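Local coordinates for protein farnesyltransferase, putative (Trypanosoma cruzi, PDB 3WCA) that probably catalyses the magnesium-dependent condensation of two farnesyl diphosphate molecules to squalene, using NADPH or NADH, at the start of lanosterol synthesis, at residues A[62-76]-A[101-114]. The protein carries 1 engineered substitution. Numbering follows the deposited sequence.
Sequences LVLRALDTVEDDMSI and GVGVGRERELLERY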
ATOM      1  N   LEU A  62       5.697   7.840  -9.345  1.00 30.60           N
ATOM      2  CA  LEU A  62       6.894   8.604  -9.021  1.00 31.68           C
ATOM      3  C   LEU A  62       6.558   9.928  -8.335  1.00 32.90           C
ATOM      4  O   LEU A  62       7.280  10.379  -7.443  1.00 34.33           O
ATOM      5  CB  LEU A  62       7.730   8.829 -10.275  1.00 31.13           C
ATOM      6  CG  LEU A  62       8.384   7.552 -10.831  1.00 31.40           C
ATOM      7  CD1 LEU A  62       9.063   7.848 -12.174  1.00 31.25           C
ATOM      8  CD2 LEU A  62       9.407   7.027  -9.827  1.00 28.41           C
ATOM      9  N   VAL A  63       5.458  10.549  -8.739  1.00 32.88           N
ATOM     10  CA  VAL A  63       5.043  11.792  -8.110  1.00 33.39           C
ATOM     11  C   VAL A  63       4.813  11.527  -6.616  1.00 34.30           C
ATOM     12  O   VAL A  63       5.370  12.222  -5.766  1.00 33.14           O
ATOM     13  CB  VAL A  63       3.737  12.335  -8.744  1.00 33.54           C
ATOM     14  CG1 VAL A  63       3.131  13.414  -7.859  1.00 35.45           C
ATOM     15  CG2 VAL A  63       4.030  12.896 -10.129  1.00 30.20           C
ATOM     16  N   LEU A  64       4.015  10.505  -6.308  1.00 33.01           N
ATOM     17  CA  LEU A  64       3.705  10.157  -4.924  1.00 33.49           C
ATOM     18  C   LEU A  64       4.956   9.700  -4.191  1.00 35.22           C
ATOM     19  O   LEU A  64       5.112   9.929  -2.984  1.00 34.02           O
ATOM     20  CB  LEU A  64       2.641   9.050  -4.872  1.00 30.25           C
ATOM     21  CG  LEU A  64       1.305   9.350  -5.562  1.00 30.22           C
ATOM     22  CD1 LEU A  64       0.298   8.260  -5.209  1.00 28.81           C
ATOM     23  CD2 LEU A  64       0.778  10.721  -5.112  1.00 28.00           C
ATOM     24  N   ARG A  65       5.848   9.053  -4.928  1.00 35.82           N
ATOM     25  CA  ARG A  65       7.084   8.563  -4.354  1.00 36.47           C
ATOM     26  C   ARG A  65       7.938   9.750  -3.930  1.00 36.77           C
ATOM     27  O   ARG A  65       8.668   9.686  -2.938  1.00 37.67           O
ATOM     28  CB  ARG A  65       7.832   7.724  -5.376  1.00 39.90           C
ATOM     29  CG  ARG A  65       9.094   7.126  -4.833  1.00 45.16           C
ATOM     30  CD  ARG A  65       8.807   6.261  -3.620  1.00 50.85           C
ATOM     31  NE  ARG A  65      10.055   5.775  -3.051  1.00 57.98           N
ATOM     32  CZ  ARG A  65      10.141   4.804  -2.154  1.00 63.12           C
ATOM     33  NH1 ARG A  65       9.039   4.205  -1.712  1.00 65.36           N
ATOM     34  NH2 ARG A  65      11.334   4.428  -1.710  1.00 64.64           N
ATOM     35  N   ALA A  66       7.867  10.827  -4.700  1.00 33.95           N
ATOM     36  CA  ALA A  66       8.606  12.036  -4.364  1.00 35.63           C
ATOM     37  C   ALA A  66       8.037  12.568  -3.040  1.00 35.40           C
ATOM     38  O   ALA A  66       8.795  12.867  -2.116  1.00 36.57           O
ATOM     39  CB  ALA A  66       8.446  13.079  -5.473  1.00 35.28           C
ATOM     40  N   LEU A  67       6.709  12.671  -2.945  1.00 34.92           N
ATOM     41  CA  LEU A  67       6.074  13.150  -1.711  1.00 36.23           C
ATOM     42  C   LEU A  67       6.551  12.330  -0.526  1.00 38.77           C
ATOM     43  O   LEU A  67       6.932  12.874   0.522  1.00 37.89           O
ATOM     44  CB  LEU A  67       4.551  13.009  -1.762  1.00 34.08           C
ATOM     45  CG  LEU A  67       3.729  13.903  -2.676  1.00 36.83           C
ATOM     46  CD1 LEU A  67       2.248  13.580  -2.488  1.00 34.15           C
ATOM     47  CD2 LEU A  67       4.022  15.353  -2.351  1.00 35.09           C
ATOM     48  N   ASP A  68       6.496  11.013  -0.692  1.00 39.07           N
ATOM     49  CA  ASP A  68       6.895  10.103   0.363  1.00 40.77           C
ATOM     50  C   ASP A  68       8.318  10.379   0.817  1.00 39.58           C
ATOM     51  O   ASP A  68       8.622  10.322   2.007  1.00 38.92           O
ATOM     52  CB  ASP A  68       6.783   8.656  -0.112  1.00 45.08           C
ATOM     53  CG  ASP A  68       7.106   7.675   0.979  1.00 47.68           C
ATOM     54  OD1 ASP A  68       6.319   7.594   1.944  1.00 51.35           O
ATOM     55  OD2 ASP A  68       8.152   7.001   0.884  1.00 50.00           O
ATOM     56  N   THR A  69       9.189  10.676  -0.139  1.00 38.44           N
ATOM     57  CA  THR A  69      10.584  10.951   0.159  1.00 40.14           C
ATOM     58  C   THR A  69      10.734  12.189   1.054  1.00 40.56           C
ATOM     59  O   THR A  69      11.608  12.234   1.922  1.00 36.88           O
ATOM     60  CB  THR A  69      11.385  11.122  -1.149  1.00 40.16           C
ATOM     61  OG1 THR A  69      11.361   9.887  -1.871  1.00 41.15           O
ATOM     62  CG2 THR A  69      12.822  11.494  -0.863  1.00 40.45           C
ATOM     63  N   VAL A  70       9.882  13.191   0.851  1.00 41.02           N
ATOM     64  CA  VAL A  70       9.946  14.387   1.686  1.00 41.83           C
ATOM     65  C   VAL A  70       9.389  14.060   3.081  1.00 42.74           C
ATOM     66  O   VAL A  70       9.992  14.397   4.101  1.00 43.41           O
ATOM     67  CB  VAL A  70       9.138  15.553   1.067  1.00 42.07           C
ATOM     68  CG1 VAL A  70       9.119  16.744   2.027  1.00 39.98           C
ATOM     69  CG2 VAL A  70       9.755  15.965  -0.261  1.00 41.74           C
ATOM     70  N   GLU A  71       8.247  13.385   3.119  1.00 43.27           N
ATOM     71  CA  GLU A  71       7.623  13.023   4.382  1.00 46.83           C
ATOM     72  C   GLU A  71       8.509  12.147   5.266  1.00 49.79           C
ATOM     73  O   GLU A  71       8.518  12.306   6.492  1.00 51.15           O
ATOM     74  CB  GLU A  71       6.302  12.294   4.127  1.00 45.77           C
ATOM     75  CG  GLU A  71       5.683  11.684   5.380  1.00 48.80           C
ATOM     76  CD  GLU A  71       4.616  10.651   5.066  1.00 48.93           C
ATOM     77  OE1 GLU A  71       4.839   9.826   4.154  1.00 49.10           O
ATOM     78  OE2 GLU A  71       3.565  10.650   5.740  1.00 49.22           O
ATOM     79  N   ASP A  72       9.257  11.233   4.651  1.00 50.00           N
ATOM     80  CA  ASP A  72      10.106  10.314   5.406  1.00 51.18           C
ATOM     81  C   ASP A  72      11.508  10.774   5.782  1.00 49.59           C
ATOM     82  O   ASP A  72      12.158  10.135   6.607  1.00 49.23           O
ATOM     83  CB  ASP A  72      10.201   8.964   4.678  1.00 53.04           C
ATOM     84  CG  ASP A  72       8.873   8.223   4.656  1.00 56.37           C
ATOM     85  OD1 ASP A  72       8.167   8.245   5.687  1.00 58.57           O
ATOM     86  OD2 ASP A  72       8.536   7.612   3.617  1.00 57.97           O
ATOM     87  N   ASP A  73      11.992  11.860   5.194  1.00 49.70           N
ATOM     88  CA  ASP A  73      13.327  12.319   5.547  1.00 50.00           C
ATOM     89  C   ASP A  73      13.251  12.958   6.929  1.00 51.87           C
ATOM     90  O   ASP A  73      12.744  14.066   7.076  1.00 52.75           O
ATOM     91  CB  ASP A  73      13.851  13.341   4.542  1.00 46.33           C
ATOM     92  CG  ASP A  73      15.320  13.650   4.759  1.00 45.35           C
ATOM     93  OD1 ASP A  73      15.819  13.365   5.867  1.00 43.41           O
ATOM     94  OD2 ASP A  73      15.977  14.176   3.838  1.00 44.58           O
ATOM     95  N   MET A  74      13.756  12.257   7.940  1.00 53.17           N
ATOM     96  CA  MET A  74      13.714  12.764   9.305  1.00 55.21           C
ATOM     97  C   MET A  74      14.867  13.696   9.668  1.00 56.80           C
ATOM     98  O   MET A  74      14.910  14.231  10.777  1.00 58.52           O
ATOM     99  CB  MET A  74      13.667  11.595  10.288  1.00 55.27           C
ATOM    100  CG  MET A  74      12.476  10.664  10.080  1.00 56.08           C
ATOM    101  SD  MET A  74      10.879  11.496  10.279  1.00 55.85           S
ATOM    102  CE  MET A  74      10.441  11.763   8.609  1.00 58.32           C
ATOM    103  N   SER A  75      15.803  13.896   8.746  1.00 57.35           N
ATOM    104  CA  SER A  75      16.924  14.781   9.028  1.00 57.57           C
ATOM    105  C   SER A  75      16.584  16.226   8.659  1.00 57.39           C
ATOM    106  O   SER A  75      17.318  17.150   9.017  1.00 58.80           O
ATOM    107  CB  SER A  75      18.185  14.325   8.279  1.00 57.17           C
ATOM    108  OG  SER A  75      18.055  14.504   6.883  1.00 59.02           O
ATOM    109  N   ILE A  76      15.474  16.422   7.949  1.00 55.91           N
ATOM    110  CA  ILE A  76      15.057  17.768   7.560  1.00 54.60           C
ATOM    111  C   ILE A  76      13.870  18.229   8.401  1.00 54.28           C
ATOM    112  O   ILE A  76      12.970  17.442   8.712  1.00 52.72           O
ATOM    113  CB  ILE A  76      14.679  17.853   6.058  1.00 55.55           C
ATOM    114  CG1 ILE A  76      13.588  16.839   5.726  1.00 54.85           C
ATOM    115  CG2 ILE A  76      15.913  17.614   5.196  1.00 54.73           C
ATOM    116  CD1 ILE A  76      13.129  16.899   4.286  1.00 55.99           C
ATOM    117  N   GLY A 101      18.436  18.844  -1.520  1.00 59.72           N
ATOM    118  CA  GLY A 101      18.922  18.191  -0.309  1.00 59.51           C
ATOM    119  C   GLY A 101      17.955  17.320   0.472  1.00 58.97           C
ATOM    120  O   GLY A 101      17.852  17.431   1.695  1.00 59.74           O
ATOM    121  N   VAL A 102      17.261  16.425  -0.217  1.00 57.34           N
ATOM    122  CA  VAL A 102      16.299  15.579   0.463  1.00 55.02           C
ATOM    123  C   VAL A 102      16.336  14.130  -0.007  1.00 53.65           C
ATOM    124  O   VAL A 102      16.470  13.855  -1.197  1.00 52.08           O
ATOM    125  CB  VAL A 102      14.881  16.141   0.267  1.00 54.79           C
ATOM    126  CG1 VAL A 102      13.881  15.341   1.075  1.00 52.47           C
ATOM    127  CG2 VAL A 102      14.854  17.611   0.666  1.00 55.09           C
ATOM    128  N   GLY A 103      16.230  13.212   0.948  1.00 53.57           N
ATOM    129  CA  GLY A 103      16.224  11.795   0.634  1.00 54.08           C
ATOM    130  C   GLY A 103      17.567  11.089   0.591  1.00 53.30           C
ATOM    131  O   GLY A 103      18.626  11.716   0.601  1.00 53.43           O
ATOM    132  N   VAL A 104      17.505   9.763   0.539  1.00 52.85           N
ATOM    133  CA  VAL A 104      18.693   8.922   0.479  1.00 54.27           C
ATOM    134  C   VAL A 104      18.694   8.096  -0.812  1.00 54.30           C
ATOM    135  O   VAL A 104      17.637   7.761  -1.343  1.00 53.96           O
ATOM    136  CB  VAL A 104      18.749   7.953   1.691  1.00 55.37           C
ATOM    137  CG1 VAL A 104      17.532   7.035   1.687  1.00 56.03           C
ATOM    138  CG2 VAL A 104      20.028   7.133   1.648  1.00 55.75           C
ATOM    139  N   GLY A 105      19.885   7.784  -1.316  1.00 54.34           N
ATOM    140  CA  GLY A 105      19.996   6.984  -2.521  1.00 52.91           C
ATOM    141  C   GLY A 105      19.244   7.502  -3.729  1.00 53.15           C
ATOM    142  O   GLY A 105      19.179   8.705  -3.959  1.00 53.83           O
ATOM    143  N   ARG A 106      18.670   6.585  -4.503  1.00 52.92           N
ATOM    144  CA  ARG A 106      17.932   6.936  -5.713  1.00 53.10           C
ATOM    145  C   ARG A 106      16.775   7.914  -5.496  1.00 52.39           C
ATOM    146  O   ARG A 106      16.470   8.719  -6.373  1.00 53.06           O
ATOM    147  CB  ARG A 106      17.424   5.663  -6.397  1.00 52.87           C
ATOM    148  CG  ARG A 106      18.541   4.707  -6.818  1.00 56.34           C
ATOM    149  CD  ARG A 106      19.541   5.382  -7.761  1.00 58.90           C
ATOM    150  NE  ARG A 106      18.987   5.629  -9.091  1.00 61.62           N
ATOM    151  CZ  ARG A 106      18.974   4.734 -10.078  1.00 62.23           C
ATOM    152  NH1 ARG A 106      19.491   3.526  -9.887  1.00 63.18           N
ATOM    153  NH2 ARG A 106      18.443   5.047 -11.253  1.00 61.74           N
ATOM    154  N   GLU A 107      16.123   7.837  -4.342  1.00 51.67           N
ATOM    155  CA  GLU A 107      15.022   8.743  -4.040  1.00 52.74           C
ATOM    156  C   GLU A 107      15.544  10.168  -4.169  1.00 53.48           C
ATOM    157  O   GLU A 107      14.902  11.034  -4.763  1.00 53.42           O
ATOM    158  CB  GLU A 107      14.513   8.496  -2.619  1.00 54.42           C
ATOM    159  CG  GLU A 107      13.714   7.214  -2.461  1.00 58.63           C
ATOM    160  CD  GLU A 107      13.564   6.792  -1.013  1.00 62.96           C
ATOM    161  OE1 GLU A 107      13.337   7.674  -0.154  1.00 64.91           O
ATOM    162  OE2 GLU A 107      13.664   5.576  -0.734  1.00 65.06           O
ATOM    163  N   ARG A 108      16.726  10.394  -3.611  1.00 53.71           N
ATOM    164  CA  ARG A 108      17.378  11.694  -3.651  1.00 53.29           C
ATOM    165  C   ARG A 108      17.490  12.111  -5.119  1.00 52.26           C
ATOM    166  O   ARG A 108      17.160  13.240  -5.492  1.00 52.37           O
ATOM    167  CB  ARG A 108      18.764  11.564  -3.009  1.00 55.20           C
ATOM    168  CG  ARG A 108      19.466  12.855  -2.632  1.00 58.46           C
ATOM    169  CD  ARG A 108      20.848  12.533  -2.069  1.00 61.17           C
ATOM    170  NE  ARG A 108      21.639  13.720  -1.755  1.00 64.92           N
ATOM    171  CZ  ARG A 108      21.386  14.551  -0.747  1.00 66.77           C
ATOM    172  NH1 ARG A 108      20.354  14.330   0.058  1.00 67.79           N
ATOM    173  NH2 ARG A 108      22.168  15.603  -0.541  1.00 66.33           N
ATOM    174  N   GLU A 109      17.937  11.177  -5.950  1.00 49.99           N
ATOM    175  CA  GLU A 109      18.099  11.417  -7.381  1.00 48.61           C
ATOM    176  C   GLU A 109      16.762  11.734  -8.056  1.00 46.69           C
ATOM    177  O   GLU A 109      16.705  12.541  -8.984  1.00 43.91           O
ATOM    178  CB  GLU A 109      18.724  10.186  -8.034  1.00 50.55           C
ATOM    179  CG  GLU A 109      19.209  10.392  -9.459  1.00 53.73           C
ATOM    180  CD  GLU A 109      19.674   9.087 -10.085  1.00 55.65           C
ATOM    181  OE1 GLU A 109      20.208   8.236  -9.344  1.00 57.53           O
ATOM    182  OE2 GLU A 109      19.514   8.913 -11.312  1.00 56.81           O
ATOM    183  N   LEU A 110      15.694  11.088  -7.593  1.00 44.63           N
ATOM    184  CA  LEU A 110      14.364  11.311  -8.158  1.00 43.89           C
ATOM    185  C   LEU A 110      13.990  12.785  -8.039  1.00 43.48           C
ATOM    186  O   LEU A 110      13.493  13.398  -8.986  1.00 42.52           O
ATOM    187  CB  LEU A 110      13.325  10.457  -7.426  1.00 38.74           C
ATOM    188  CG  LEU A 110      11.848  10.697  -7.758  1.00 38.23           C
ATOM    189  CD1 LEU A 110      11.582  10.465  -9.230  1.00 35.25           C
ATOM    190  CD2 LEU A 110      10.992   9.762  -6.910  1.00 38.71           C
ATOM    191  N   LEU A 111      14.240  13.355  -6.870  1.00 43.45           N
ATOM    192  CA  LEU A 111      13.921  14.751  -6.653  1.00 45.33           C
ATOM    193  C   LEU A 111      14.869  15.709  -7.376  1.00 45.20           C
ATOM    194  O   LEU A 111      14.418  16.697  -7.939  1.00 44.75           O
ATOM    195  CB  LEU A 111      13.892  15.047  -5.154  1.00 43.69           C
ATOM    196  CG  LEU A 111      12.715  14.377  -4.439  1.00 44.78           C
ATOM    197  CD1 LEU A 111      12.900  14.476  -2.937  1.00 46.95           C
ATOM    198  CD2 LEU A 111      11.413  15.040  -4.864  1.00 41.16           C
ATOM    199  N   GLU A 112      16.170  15.414  -7.376  1.00 46.69           N
ATOM    200  CA  GLU A 112      17.144  16.286  -8.038  1.00 48.97           C
ATOM    201  C   GLU A 112      16.941  16.342  -9.545  1.00 51.01           C
ATOM    202  O   GLU A 112      17.091  17.398 -10.160  1.00 53.84           O
ATOM    203  CB  GLU A 112      18.571  15.833  -7.732  1.00 49.33           C
ATOM    204  CG  GLU A 112      18.895  15.815  -6.250  1.00 53.47           C
ATOM    205  CD  GLU A 112      20.294  15.317  -5.958  1.00 55.08           C
ATOM    206  OE1 GLU A 112      20.704  14.309  -6.566  1.00 56.74           O
ATOM    207  OE2 GLU A 112      20.978  15.925  -5.110  1.00 56.79           O
ATOM    208  N   ARG A 113      16.602  15.205 -10.142  1.00 50.63           N
ATOM    209  CA  ARG A 113      16.367  15.149 -11.578  1.00 49.36           C
ATOM    210  C   ARG A 113      14.871  14.993 -11.817  1.00 48.39           C
ATOM    211  O   ARG A 113      14.446  14.345 -12.772  1.00 48.88           O
ATOM    212  CB  ARG A 113      17.125  13.972 -12.193  1.00 50.29           C
ATOM    213  CG  ARG A 113      18.637  14.093 -12.078  1.00 51.15           C
ATOM    214  CD  ARG A 113      19.342  12.887 -12.683  1.00 53.91           C
ATOM    215  NE  ARG A 113      19.202  12.806 -14.137  1.00 52.78           N
ATOM    216  CZ  ARG A 113      19.512  11.728 -14.851  1.00 52.07           C
ATOM    217  NH1 ARG A 113      19.976  10.643 -14.245  1.00 51.70           N
ATOM    218  NH2 ARG A 113      19.363  11.732 -16.170  1.00 51.32           N
ATOM    219  N   TYR A 114      14.083  15.612 -10.946  1.00 46.97           N
ATOM    220  CA  TYR A 114      12.627  15.551 -11.023  1.00 45.66           C
ATOM    221  C   TYR A 114      12.078  16.126 -12.329  1.00 46.17           C
ATOM    222  O   TYR A 114      10.887  16.008 -12.620  1.00 45.57           O
ATOM    223  CB  TYR A 114      12.022  16.300  -9.835  1.00 43.15           C
ATOM    224  CG  TYR A 114      10.557  16.007  -9.592  1.00 43.00           C
ATOM    225  CD1 TYR A 114      10.150  14.784  -9.053  1.00 41.17           C
ATOM    226  CD2 TYR A 114       9.581  16.961  -9.874  1.00 40.58           C
ATOM    227  CE1 TYR A 114       8.808  14.522  -8.796  1.00 41.04           C
ATOM    228  CE2 TYR A 114       8.237  16.709  -9.623  1.00 42.24           C
ATOM    229  CZ  TYR A 114       7.859  15.489  -9.079  1.00 42.47           C
ATOM    230  OH  TYR A 114       6.539  15.248  -8.800  1.00 43.08           O
TER
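L62 CD2 meets L110 CD1 at 4.1 Å. The axes of segments 62-72 and 105-112 approach to 9.7 Å at 115°. V63 lays CG2 against Y114 OH, a buried hydroxyl with no polar partner in the model; W97 stands nearly perpendicular to the tyrosine ring. R65 has CG anti to its own N (chi1 -177°); CG rests on L110 CD2, and the bend at chi2 brings the guanidinium to E107. R65 NH2 lies 2.8 Å from E107 OE2, a salt bridge whose hydrogen bond is weak and bent (121°), the carboxylate nearly perpendicular to the guanidinium. A66 CB touches both L111 CD2 and Y114 CE1, 3.6 Å from each. T69 turns OG1 back to R65 O (2.9 Å), leaving CG2 to meet L111 CD1 tip to tip and to pack against G103 CA. V70 adds looser contacts to V102 and L111. Past the helix, D73 divides its carboxylate: OD2 takes a straight bond from G103 N (3.1 Å), reaching it from above the carboxylate plane, while OD1 closes an Asx turn with S75 N. I76 CD1 then covers V102 CG1. Apolar packing thus backs the helix carrying the magnesium ligands D68, E71 and D72, and the R65–E107 salt bridge, though bent, ties helix 105-112 to an arginine whose side chain comes within about 4 Å of the bound thiodiphosphate analogue.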